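Local coordinates for protein putative oxidoreductase (Salmonella enterica subsp. enterica serovar Typhimurium, PDB 3NX4) that binds NADP and probably catalyses the NADPH-dependent reduction of acryloyl-CoA, as a member of the medium-chain dehydrogenase/reductase family, at residues L39-T48 and A303-I311; R119-A127 and V315-I323. All blocks are in the same frame, centred on the assembly; numbering follows the deposited sequence.

Overall arrangement
From the N terminus, the chain runs along strand 30-39 into helix 41-48, then through helix 118-140 into the six-stranded parallel sheet of the Rossmann-like nucleotide-binding domain, and returns to the GroES-like part with helix 303-311 and strand 318-322. Contact 1 closes a loop of 254 residues between 39-48 and 303-311; contact 2 closes one of 187 between 119-127 and 315-323. Their segments alternate along the chain, so the two loops cross rather than nest. The centres lie about 13 Å apart, and the contacts touch: Leu39 is backbone-bonded to Thr319. Together they tie the chain's last helix and strand to earlier elements beside the NADP site.

Contact 1 of 2, residues L39-T48 and A303-I311; sequences LNYKDALAIT and APKFADAII. With NAP (NADP nicotinamide-adenine-dinucleotide phosphate), chain C.
Ile311 drives its side chain as a knob into a hole made by Tyr41, Ala44, Leu45 and Thr48, with CD1 3.8 Å from Leu45 CD2. Here the helix that follows strand 30-39 packs on the last helix of the chain, the segment axes approaching to 8.5 Å at an angle of 113°. The backbones come nearest at Ala44 and Ala307, whose CB atoms lie 4.1 Å apart, while Ile310 CG2 presses on the same Ala44 methyl at 3.6 Å. Leu39 CD1 reaches Phe306 CB at 3.7 Å, the two side chains crossing near a right angle.

The helices meet through apolar groups; side-chain bonds of 39-48 stay within it or go to other parts of the chain. Asp43 OD2 accepts from Asn40 N and ND2, and ND2 also bonds Asp64, its strongest partner. Thr48 OG1 (chi1 58°) bonds back to Ala44 O at 2.7 Å.

Tyr41 and Ile310 both belong to the NADP pocket. Tyr41 N donates to phosphate O1N (3.3 Å), and chi1 -170° brings its ring up to the nicotinamide-side ribose, CD1 3.3 Å from O2D.

Strand 2-8 adds Leu4 against Ile47 and Ala303, and Leu39 and Phe306 both pack on strands 295-299 and 318-322.

Contact 2 of 2, residues R119-A127 and V315-I323; sequences RNAMIIGTA and VQGRTLVKI
Arg318 and Leu320 reach from strand 318-322 to helix 118-140, a helix laid against the mixed sheet of the GroES-like part of a medium-chain dehydrogenase/reductase fold. The strand and the segment of helix run at 132° to each other, 7.4 Å apart at their closest. Alternation along the strand turns both side chains to the helix, with Thr319 between them pointing the other way.

Arg318 folds back on itself, bent at chi2 (-81°) and chi3 (-58°), which brings its guanidinium to the kink of the helix. There Gly125 has a positive phi, and the N-H groups of Thr126 and Ala127 make no bond to the preceding turn; the guanidinium takes the two carbonyls they leave unused. NE donates to Ile123 O at 2.7 Å, tilted from that carbonyl's plane. NH2 donates to Met122 O at 3.0 Å, nearly in line with the C=O but bent at the hydrogen. Two different nitrogens thus take successive carbonyls and fix how the group is rotated. NH2 has a second partner in Ser38 OG. Ala127, whose CB covers one guanidinium face, also comes close to NADP, so the arginine sits just behind the cofactor site.

Leu320 divides its branches. CD1 rests at 3.6 Å on CB of Met122, which is a selenomethionine, and CD2 lies 3.9 Å from Ile123 CG1. Arg119, extended along its chain and salt-bridged to Glu297, crosses the leucine at about a right angle, its guanidinium plane 3.3 Å from Leu320 CD2, which sits toward the rim of that face.

Contact 1 of 2, residues L39-T48 and A303-I311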
loop_
_atom_site.group_PDB
_atom_site.type_symbol
_atom_site.label_atom_id
_atom_site.label_comp_id
_atom_site.label_asym_id
_atom_site.label_seq_id
_atom_site.Cartn_x
_atom_site.Cartn_y
_atom_site.Cartn_z
ATOM N N LEU A 39 -6.482 13.186 25.131
ATOM C CA LEU A 39 -5.186 13.595 24.622
ATOM C C LEU A 39 -4.659 12.527 23.684
ATOM O O LEU A 39 -4.437 11.387 24.096
ATOM C CB LEU A 39 -4.184 13.789 25.756
ATOM C CG LEU A 39 -4.501 14.900 26.749
ATOM C CD1 LEU A 39 -3.382 15.010 27.798
ATOM C CD2 LEU A 39 -4.695 16.215 26.014
ATOM N N ASN A 40 -4.457 12.908 22.428
ATOM C CA ASN A 40 -3.821 12.045 21.445
ATOM C C ASN A 40 -2.380 12.475 21.249
ATOM O O ASN A 40 -1.976 13.542 21.700
ATOM C CB ASN A 40 -4.557 12.142 20.104
ATOM C CG ASN A 40 -5.992 11.680 20.200
ATOM O OD1 ASN A 40 -6.276 10.491 20.037
ATOM N ND2 ASN A 40 -6.913 12.618 20.474
ATOM N N TYR A 41 -1.607 11.646 20.561
ATOM C CA TYR A 41 -0.233 11.999 20.243
ATOM C C TYR A 41 -0.191 13.370 19.571
ATOM O O TYR A 41 0.653 14.206 19.893
ATOM C CB TYR A 41 0.402 10.929 19.343
ATOM C CG TYR A 41 1.891 11.095 19.154
ATOM C CD1 TYR A 41 2.406 11.675 17.998
ATOM C CD2 TYR A 41 2.785 10.690 20.141
ATOM C CE1 TYR A 41 3.767 11.834 17.825
ATOM C CE2 TYR A 41 4.151 10.846 19.974
ATOM C CZ TYR A 41 4.637 11.421 18.818
ATOM O OH TYR A 41 5.994 11.581 18.653
ATOM N N LYS A 42 -1.114 13.610 18.643
ATOM C CA LYS A 42 -1.116 14.886 17.938
ATOM C C LYS A 42 -1.395 16.054 18.893
ATOM O O LYS A 42 -0.788 17.114 18.767
ATOM C CB LYS A 42 -2.103 14.882 16.761
ATOM C CG LYS A 42 -1.783 15.960 15.727
ATOM C CD LYS A 42 -2.953 16.276 14.809
ATOM C CE LYS A 42 -3.333 15.096 13.955
ATOM N NZ LYS A 42 -4.337 15.483 12.918
ATOM N N ASP A 43 -2.306 15.854 19.845
ATOM C CA ASP A 43 -2.583 16.869 20.861
ATOM C C ASP A 43 -1.330 17.132 21.706
ATOM O O ASP A 43 -1.055 18.270 22.086
ATOM C CB ASP A 43 -3.718 16.432 21.795
ATOM C CG ASP A 43 -5.036 16.241 21.085
ATOM O OD1 ASP A 43 -5.436 17.137 20.307
ATOM O OD2 ASP A 43 -5.682 15.193 21.319
ATOM N N ALA A 44 -0.587 16.073 22.021
ATOM C CA ALA A 44 0.623 16.210 22.831
ATOM C C ALA A 44 1.695 17.004 22.079
ATOM O O ALA A 44 2.374 17.846 22.662
ATOM C CB ALA A 44 1.154 14.833 23.271
ATOM N N LEU A 45 1.839 16.738 20.783
ATOM C CA LEU A 45 2.726 17.533 19.932
ATOM C C LEU A 45 2.329 19.010 19.936
ATOM O O LEU A 45 3.176 19.890 20.096
ATOM C CB LEU A 45 2.704 17.011 18.498
ATOM C CG LEU A 45 3.429 15.696 18.228
ATOM C CD1 LEU A 45 3.152 15.220 16.814
ATOM C CD2 LEU A 45 4.923 15.868 18.474
ATOM N N ALA A 46 1.041 19.278 19.739
ATOM C CA ALA A 46 0.538 20.648 19.765
ATOM C C ALA A 46 0.876 21.328 21.090
ATOM O O ALA A 46 1.441 22.424 21.119
ATOM C CB ALA A 46 -0.971 20.664 19.534
ATOM N N ILE A 47 0.530 20.666 22.186
ATOM C CA ILE A 47 0.625 21.274 23.508
ATOM C C ILE A 47 2.076 21.504 23.943
ATOM O O ILE A 47 2.361 22.452 24.672
ATOM C CB ILE A 47 -0.140 20.440 24.561
ATOM C CG1 ILE A 47 -1.638 20.429 24.232
ATOM C CG2 ILE A 47 0.094 20.980 25.958
ATOM C CD1 ILE A 47 -2.446 19.442 25.053
ATOM N N THR A 48 2.986 20.647 23.489
ATOM C CA THR A 48 4.402 20.802 23.810
ATOM C C THR A 48 5.137 21.649 22.777
ATOM O O THR A 48 6.312 21.952 22.941
ATOM C CB THR A 48 5.120 19.445 23.947
ATOM O OG1 THR A 48 4.983 18.702 22.731
ATOM C CG2 THR A 48 4.536 18.638 25.102
ATOM N N ALA A 303 -3.600 18.542 31.669
ATOM C CA ALA A 303 -3.298 18.276 30.259
ATOM C C ALA A 303 -1.839 18.526 29.865
ATOM O O ALA A 303 -1.234 17.698 29.190
ATOM C CB ALA A 303 -4.250 19.041 29.330
ATOM N N PRO A 304 -1.268 19.671 30.274
ATOM C CA PRO A 304 0.118 19.949 29.885
ATOM C C PRO A 304 1.110 18.923 30.432
ATOM O O PRO A 304 2.023 18.514 29.713
ATOM C CB PRO A 304 0.371 21.330 30.492
ATOM C CG PRO A 304 -0.989 21.958 30.522
ATOM C CD PRO A 304 -1.899 20.836 30.918
ATOM N N LYS A 305 0.922 18.512 31.682
ATOM C CA LYS A 305 1.780 17.504 32.298
ATOM C C LYS A 305 1.661 16.182 31.559
ATOM O O LYS A 305 2.660 15.498 31.320
ATOM C CB LYS A 305 1.408 17.310 33.771
ATOM C CG LYS A 305 2.122 16.148 34.441
ATOM C CD LYS A 305 1.844 16.108 35.940
ATOM C CE LYS A 305 0.357 15.971 36.228
ATOM N NZ LYS A 305 0.078 15.883 37.691
ATOM N N PHE A 306 0.439 15.820 31.185
ATOM C CA PHE A 306 0.238 14.552 30.498
ATOM C C PHE A 306 0.736 14.579 29.057
ATOM O O PHE A 306 1.206 13.562 28.546
ATOM C CB PHE A 306 -1.212 14.068 30.621
ATOM C CG PHE A 306 -1.460 13.267 31.865
ATOM C CD1 PHE A 306 -1.579 11.883 31.807
ATOM C CD2 PHE A 306 -1.519 13.892 33.104
ATOM C CE1 PHE A 306 -1.776 11.135 32.975
ATOM C CE2 PHE A 306 -1.712 13.155 34.279
ATOM C CZ PHE A 306 -1.841 11.777 34.215
ATOM N N ALA A 307 0.660 15.742 28.412
ATOM C CA ALA A 307 1.224 15.894 27.070
ATOM C C ALA A 307 2.730 15.622 27.092
ATOM O O ALA A 307 3.266 14.986 26.184
ATOM C CB ALA A 307 0.936 17.279 26.513
ATOM N N ASP A 308 3.407 16.093 28.137
ATOM C CA ASP A 308 4.833 15.816 28.290
ATOM C C ASP A 308 5.078 14.323 28.421
ATOM O O ASP A 308 5.932 13.764 27.734
ATOM C CB ASP A 308 5.408 16.550 29.495
ATOM C CG ASP A 308 5.655 18.014 29.213
ATOM O OD1 ASP A 308 5.816 18.368 28.027
ATOM O OD2 ASP A 308 5.693 18.810 30.178
ATOM N N ALA A 309 4.328 13.676 29.305
ATOM C CA ALA A 309 4.466 12.237 29.501
ATOM C C ALA A 309 4.267 11.478 28.185
ATOM O O ALA A 309 5.022 10.565 27.860
ATOM C CB ALA A 309 3.492 11.754 30.559
ATOM N N ILE A 310 3.253 11.857 27.416
ATOM C CA ILE A 310 3.001 11.199 26.139
ATOM C C ILE A 310 4.204 11.305 25.217
ATOM O O ILE A 310 4.640 10.312 24.632
ATOM C CB ILE A 310 1.764 11.807 25.437
ATOM C CG1 ILE A 310 0.497 11.471 26.223
ATOM C CG2 ILE A 310 1.658 11.325 23.996
ATOM C CD1 ILE A 310 -0.699 12.290 25.808
ATOM N N ILE A 311 4.737 12.512 25.075
ATOM C CA ILE A 311 5.865 12.729 24.177
ATOM C C ILE A 311 7.104 11.971 24.665
ATOM O O ILE A 311 7.932 11.533 23.870
ATOM C CB ILE A 311 6.181 14.232 24.014
ATOM C CG1 ILE A 311 4.994 14.957 23.373
ATOM C CG2 ILE A 311 7.421 14.430 23.155
ATOM C CD1 ILE A 311 4.604 14.401 22.018
HETATM P PA NAP C . 0.895 6.961 21.617
HETATM O O1A NAP C . -0.177 6.656 22.579
HETATM O O2A NAP C . 1.974 7.859 22.058
HETATM O O5B NAP C . 1.497 5.607 21.020
HETATM C C5B NAP C . 2.717 5.652 20.333
HETATM C C4B NAP C . 3.464 4.397 20.760
HETATM O O4B NAP C . 4.602 4.255 19.955
HETATM C C3B NAP C . 3.958 4.475 22.207
HETATM O O3B NAP C . 3.013 3.901 23.090
HETATM C C2B NAP C . 5.230 3.650 22.173
HETATM O O2B NAP C . 4.861 2.309 22.393
HETATM C C1B NAP C . 5.689 3.767 20.729
HETATM N N9A NAP C . 6.796 4.722 20.580
HETATM C C8A NAP C . 6.891 5.982 21.118
HETATM N N7A NAP C . 8.063 6.525 20.704
HETATM C C5A NAP C . 8.697 5.642 19.907
HETATM C C6A NAP C . 9.910 5.681 19.231
HETATM N N6A NAP C . 10.697 6.747 19.297
HETATM N N1A NAP C . 10.293 4.599 18.479
HETATM C C2A NAP C . 9.488 3.482 18.402
HETATM N N3A NAP C . 8.287 3.441 19.081
HETATM C C4A NAP C . 7.906 4.504 19.821
HETATM O O3 NAP C . 0.250 7.639 20.298
HETATM P PN NAP C . -1.183 7.400 19.625
HETATM O O1N NAP C . -2.127 8.467 20.029
HETATM O O2N NAP C . -1.540 5.984 19.872
HETATM O O5D NAP C . -0.759 7.609 18.085
HETATM C C5D NAP C . 0.160 6.709 17.512
HETATM C C4D NAP C . 0.698 7.288 16.213
HETATM O O4D NAP C . -0.365 7.372 15.295
HETATM C C3D NAP C . 1.218 8.703 16.399
HETATM O O3D NAP C . 2.341 8.893 15.566
HETATM C C2D NAP C . 0.081 9.579 15.925
HETATM O O2D NAP C . 0.551 10.792 15.391
HETATM C C1D NAP C . -0.508 8.701 14.840
HETATM N N1N NAP C . -1.925 8.959 14.558
HETATM C C2N NAP C . -2.261 9.371 13.300
HETATM C C3N NAP C . -3.586 9.613 12.951
HETATM C C7N NAP C . -3.930 9.544 11.488
HETATM O O7N NAP C . -4.948 10.356 10.965
HETATM N N7N NAP C . -3.246 8.703 10.720
HETATM C C4N NAP C . -4.581 9.426 13.911
HETATM C C5N NAP C . -4.226 8.998 15.197
HETATM C C6N NAP C . -2.888 8.757 15.505
HETATM P P2B NAP C . 5.839 1.304 23.208
HETATM O O1X NAP C . 5.019 0.094 23.567
HETATM O O2X NAP C . 6.995 0.897 22.327
HETATM O O3X NAP C . 6.323 2.022 24.439
#

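Contact 2 of 2, residues R119-A127 and V315-I323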
loop_
_atom_site.group_PDB
_atom_site.type_symbol
_atom_site.label_atom_id
_atom_site.label_comp_id
_atom_site.label_asym_id
_atom_site.label_seq_id
_atom_site.Cartn_x
_atom_site.Cartn_y
_atom_site.Cartn_z
ATOM N N ARG A 119 -18.651 9.466 27.728
ATOM C CA ARG A 119 -17.340 9.222 28.329
ATOM C C ARG A 119 -16.545 8.180 27.534
ATOM O O ARG A 119 -15.354 8.358 27.252
ATOM C CB ARG A 119 -17.480 8.798 29.806
ATOM C CG ARG A 119 -16.139 8.612 30.535
ATOM C CD ARG A 119 -16.347 8.194 31.996
ATOM N NE ARG A 119 -15.090 8.183 32.742
ATOM C CZ ARG A 119 -14.298 7.117 32.882
ATOM N NH1 ARG A 119 -14.633 5.955 32.340
ATOM N NH2 ARG A 119 -13.174 7.209 33.586
ATOM N N ASN A 120 -17.208 7.096 27.158
ATOM C CA ASN A 120 -16.539 6.054 26.382
ATOM C C ASN A 120 -16.151 6.486 24.974
ATOM O O ASN A 120 -15.161 5.996 24.425
ATOM C CB ASN A 120 -17.362 4.772 26.360
ATOM C CG ASN A 120 -17.296 4.030 27.689
ATOM O OD1 ASN A 120 -16.425 4.305 28.510
ATOM N ND2 ASN A 120 -18.212 3.093 27.904
ATOM N N ALA A 121 -16.924 7.409 24.405
ATOM C CA ALA A 121 -16.645 7.934 23.076
ATOM C C ALA A 121 -15.274 8.594 23.053
ATOM O O ALA A 121 -14.573 8.564 22.041
ATOM C CB ALA A 121 -17.734 8.942 22.654
HETATM N N MSE A 122 -14.896 9.190 24.177
HETATM C CA MSE A 122 -13.627 9.908 24.275
HETATM C C MSE A 122 -12.474 9.016 24.755
HETATM O O MSE A 122 -11.316 9.267 24.427
HETATM C CB MSE A 122 -13.771 11.149 25.158
HETATM C CG MSE A 122 -14.583 12.268 24.479
HETATM SE SE MSE A 122 -13.667 12.858 22.872
HETATM C CE MSE A 122 -14.770 11.968 21.515
ATOM N N ILE A 123 -12.786 7.978 25.517
ATOM C CA ILE A 123 -11.777 6.949 25.769
ATOM C C ILE A 123 -11.317 6.398 24.416
ATOM O O ILE A 123 -10.130 6.153 24.200
ATOM C CB ILE A 123 -12.297 5.828 26.687
ATOM C CG1 ILE A 123 -12.568 6.395 28.095
ATOM C CG2 ILE A 123 -11.272 4.655 26.750
ATOM C CD1 ILE A 123 -13.136 5.395 29.070
ATOM N N ILE A 124 -12.262 6.239 23.493
ATOM C CA ILE A 124 -11.919 5.865 22.121
ATOM C C ILE A 124 -11.163 7.004 21.440
ATOM O O ILE A 124 -9.983 6.857 21.098
ATOM C CB ILE A 124 -13.170 5.489 21.314
ATOM C CG1 ILE A 124 -13.816 4.235 21.911
ATOM C CG2 ILE A 124 -12.821 5.264 19.825
ATOM C CD1 ILE A 124 -15.235 3.997 21.401
ATOM N N GLY A 125 -11.834 8.140 21.251
ATOM C CA GLY A 125 -11.202 9.317 20.678
ATOM C C GLY A 125 -10.634 9.079 19.282
ATOM O O GLY A 125 -10.970 8.103 18.623
ATOM N N THR A 126 -9.760 9.973 18.840
ATOM C CA THR A 126 -9.101 9.805 17.553
ATOM C C THR A 126 -8.274 8.514 17.492
ATOM O O THR A 126 -8.250 7.847 16.473
ATOM C CB THR A 126 -8.213 11.020 17.214
ATOM O OG1 THR A 126 -9.046 12.112 16.821
ATOM C CG2 THR A 126 -7.280 10.705 16.061
ATOM N N ALA A 127 -7.604 8.165 18.586
ATOM C CA ALA A 127 -6.742 6.983 18.606
ATOM C C ALA A 127 -7.533 5.727 18.278
ATOM O O ALA A 127 -7.149 4.945 17.409
ATOM C CB ALA A 127 -6.051 6.830 19.987
ATOM N N VAL A 315 3.495 7.013 29.242
ATOM C CA VAL A 315 2.128 6.612 29.548
ATOM C C VAL A 315 1.752 5.377 28.752
ATOM O O VAL A 315 2.387 5.065 27.749
ATOM C CB VAL A 315 1.116 7.741 29.241
ATOM C CG1 VAL A 315 1.354 8.927 30.165
ATOM C CG2 VAL A 315 1.215 8.158 27.795
ATOM N N GLN A 316 0.730 4.661 29.203
ATOM C CA GLN A 316 0.171 3.587 28.391
ATOM C C GLN A 316 -1.347 3.734 28.282
ATOM O O GLN A 316 -1.986 4.305 29.158
ATOM C CB GLN A 316 0.572 2.215 28.940
ATOM C CG GLN A 316 0.163 1.946 30.373
ATOM C CD GLN A 316 0.695 0.614 30.862
ATOM O OE1 GLN A 316 1.809 0.224 30.525
ATOM N NE2 GLN A 316 -0.111 -0.104 31.635
ATOM N N GLY A 317 -1.926 3.245 27.192
ATOM C CA GLY A 317 -3.364 3.339 27.026
ATOM C C GLY A 317 -3.830 4.705 26.557
ATOM O O GLY A 317 -3.134 5.392 25.813
ATOM N N ARG A 318 -5.018 5.102 27.003
ATOM C CA ARG A 318 -5.661 6.317 26.515
ATOM C C ARG A 318 -5.826 7.361 27.625
ATOM O O ARG A 318 -6.175 7.025 28.756
ATOM C CB ARG A 318 -7.024 5.956 25.931
ATOM C CG ARG A 318 -6.934 5.145 24.627
ATOM C CD ARG A 318 -6.681 6.054 23.434
ATOM N NE ARG A 318 -7.742 7.064 23.330
ATOM C CZ ARG A 318 -7.525 8.367 23.209
ATOM N NH1 ARG A 318 -6.287 8.832 23.134
ATOM N NH2 ARG A 318 -8.550 9.207 23.145
ATOM N N THR A 319 -5.563 8.621 27.301
ATOM C CA THR A 319 -5.717 9.693 28.278
ATOM C C THR A 319 -7.045 10.402 28.060
ATOM O O THR A 319 -7.259 11.037 27.026
ATOM C CB THR A 319 -4.570 10.720 28.193
ATOM O OG1 THR A 319 -3.324 10.067 28.451
ATOM C CG2 THR A 319 -4.767 11.834 29.220
ATOM N N LEU A 320 -7.927 10.277 29.047
ATOM C CA LEU A 320 -9.272 10.829 29.000
ATOM C C LEU A 320 -9.330 12.113 29.824
ATOM O O LEU A 320 -8.857 12.154 30.963
ATOM C CB LEU A 320 -10.270 9.808 29.558
ATOM C CG LEU A 320 -11.700 10.308 29.812
ATOM C CD1 LEU A 320 -12.445 10.533 28.481
ATOM C CD2 LEU A 320 -12.463 9.341 30.710
ATOM N N VAL A 321 -9.905 13.162 29.251
ATOM C CA VAL A 321 -9.959 14.446 29.931
ATOM C C VAL A 321 -11.386 14.799 30.337
ATOM O O VAL A 321 -12.254 14.959 29.501
ATOM C CB VAL A 321 -9.336 15.566 29.077
ATOM C CG1 VAL A 321 -9.360 16.881 29.835
ATOM C CG2 VAL A 321 -7.898 15.189 28.691
ATOM N N LYS A 322 -11.624 14.887 31.642
ATOM C CA LYS A 322 -12.934 15.268 32.132
ATOM C C LYS A 322 -13.016 16.789 32.089
ATOM O O LYS A 322 -12.217 17.475 32.730
ATOM C CB LYS A 322 -13.150 14.762 33.565
ATOM C CG LYS A 322 -14.541 15.081 34.126
ATOM C CD LYS A 322 -14.711 14.488 35.517
ATOM C CE LYS A 322 -16.101 14.745 36.077
ATOM N NZ LYS A 322 -17.174 14.191 35.204
ATOM N N ILE A 323 -13.963 17.306 31.318
ATOM C CA ILE A 323 -14.097 18.739 31.122
ATOM C C ILE A 323 -15.242 19.261 31.979
ATOM O O ILE A 323 -15.120 20.302 32.620
ATOM C CB ILE A 323 -14.358 19.086 29.653
ATOM C CG1 ILE A 323 -13.156 18.693 28.781
ATOM C CG2 ILE A 323 -14.670 20.572 29.505
ATOM C CD1 ILE A 323 -11.931 19.558 29.007
#